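PDB 3HA9: uncharacterized Thioredoxin-like protein from Aeropyrum pernix, which is of unknown function but, as a thioredoxin-fold protein of the AhpC/TSA family, probably acts as an antioxidant or thiol-disulfide oxidoreductase. Local coordinates for residues A[22-25]-A[29-32]. Numbering follows the deposited sequence. Where two conformers were deposited one is given.
Sequences LTTI and VISL
Leu22 and Ile30 face each other as an antiparallel hydrogen-bonded pair, and both backbone bonds between residues 22-25 and 29-32 belong to them. Leu22 N donates to Ile30 O over 2.8 Å, and Ile30 N returns a bond of the same length to Leu22 O. Both are close to straight, 163° and 164° at the hydrogen. Leu22 O takes a further, weaker contact from the CA-H of Val29, with CA and O 3.3 Å apart, so one carbonyl oxygen serves two neighbouring residues of the facing strand. The two strands, 22-23 and 29-30, form a very short beta hairpin, separate from the central five-stranded sheet of the thioredoxin fold and packed by one face against its edge strand 114-117. Its turn is tied by Thr24 OG1, hydrogen-bonded to Glu28 N.

On the face carrying Leu22 and Ile30 the side chains meet through carbon atoms. Leu22 CD1 lies 3.9 Å from Ile30 CD1 and touches CG1 of the same side chain, the two branches meeting at a slant. Ile30 sets CG1 between its own backbone N and carbonyl carbon (chi1 61°), which brings this branch over Leu22 O and beside the leucine methyl. From the turn side, Thr24 CG2 approaches Ile30 CG1 to 4.2 Å, roughly at right angles. Beyond them, Leu22 rests on Val116, while Thr24 and Ile30 both reach Ile114.

The other face is more exposed. There Thr23 and Val29 form a non-hydrogen-bonded pair with CA atoms 4.5 Å apart. In the conformer given, their side chains touch through Thr23 CG2 and Val29 CG2, 4.1 Å apart; Thr23 has a second conformer, which makes this methyl contact less certain.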
loop_
_atom_site.group_PDB
_atom_site.type_symbol
_atom_site.label_atom_id
_atom_site.label_comp_id
_atom_site.label_asym_id
_atom_site.label_seq_id
_atom_site.Cartn_x
_atom_site.Cartn_y
_atom_site.Cartn_z
ATOM N N LEU A 22 3.619 5.175 -7.909
ATOM C CA LEU A 22 2.676 4.073 -8.007
ATOM C C LEU A 22 2.015 4.127 -9.375
ATOM O O LEU A 22 1.785 5.211 -9.890
ATOM C CB LEU A 22 1.591 4.230 -6.940
ATOM C CG LEU A 22 2.022 4.523 -5.499
ATOM C CD1 LEU A 22 1.028 5.462 -4.833
ATOM C CD2 LEU A 22 2.136 3.239 -4.732
ATOM N N THR A 23 1.720 2.963 -9.953
ATOM C CA THR A 23 0.950 2.866 -11.201
ATOM C C THR A 23 -0.462 2.400 -10.870
ATOM O O THR A 23 -0.637 1.275 -10.380
ATOM C CB THR A 23 1.559 1.836 -12.191
ATOM O OG1 THR A 23 1.581 0.530 -11.590
ATOM C CG2 THR A 23 2.967 2.229 -12.603
ATOM N N THR A 24 -1.468 3.237 -11.117
ATOM C CA THR A 24 -2.845 2.825 -10.814
ATOM C C THR A 24 -3.322 1.731 -11.768
ATOM O O THR A 24 -2.705 1.499 -12.812
ATOM C CB THR A 24 -3.849 3.993 -10.819
ATOM O OG1 THR A 24 -4.090 4.426 -12.167
ATOM C CG2 THR A 24 -3.349 5.143 -9.953
ATOM N N ILE A 25 -4.418 1.071 -11.406
ATOM C CA ILE A 25 -4.956 -0.069 -12.168
ATOM C C ILE A 25 -5.281 0.341 -13.606
ATOM O O ILE A 25 -5.282 -0.492 -14.528
ATOM C CB ILE A 25 -6.188 -0.684 -11.446
ATOM C CG1 ILE A 25 -6.603 -2.019 -12.094
ATOM C CG2 ILE A 25 -7.346 0.351 -11.300
ATOM C CD1 ILE A 25 -7.742 -2.732 -11.398
ATOM N N VAL A 29 0.420 7.060 -13.465
ATOM C CA VAL A 29 1.534 7.120 -12.509
ATOM C C VAL A 29 1.294 8.256 -11.508
ATOM O O VAL A 29 1.131 9.405 -11.904
ATOM C CB VAL A 29 2.895 7.287 -13.247
ATOM C CG1 VAL A 29 4.038 7.556 -12.259
ATOM C CG2 VAL A 29 3.191 6.048 -14.101
ATOM N N ILE A 30 1.240 7.926 -10.218
ATOM C CA ILE A 30 1.047 8.931 -9.165
ATOM C C ILE A 30 2.096 8.837 -8.055
ATOM O O ILE A 30 2.848 7.859 -7.969
ATOM C CB ILE A 30 -0.366 8.860 -8.520
ATOM C CG1 ILE A 30 -0.598 7.491 -7.844
ATOM C CG2 ILE A 30 -1.447 9.205 -9.542
ATOM C CD1 ILE A 30 -1.698 7.493 -6.780
ATOM N N SER A 31 2.134 9.864 -7.210
ATOM C CA SER A 31 2.971 9.869 -6.014
ATOM C C SER A 31 2.158 10.415 -4.845
ATOM O O SER A 31 0.954 10.637 -4.981
ATOM C CB SER A 31 4.246 10.694 -6.241
ATOM O OG SER A 31 3.958 12.080 -6.367
ATOM N N LEU A 32 2.806 10.635 -3.706
ATOM C CA LEU A 32 2.119 11.139 -2.512
ATOM C C LEU A 32 1.403 12.478 -2.719
ATOM O O LEU A 32 0.323 12.698 -2.157
ATOM C CB LEU A 32 3.089 11.236 -1.334
ATOM C CG LEU A 32 3.348 9.960 -0.532
ATOM C CD1 LEU A 32 4.493 10.208 0.435
ATOM C CD2 LEU A 32 2.090 9.520 0.214
#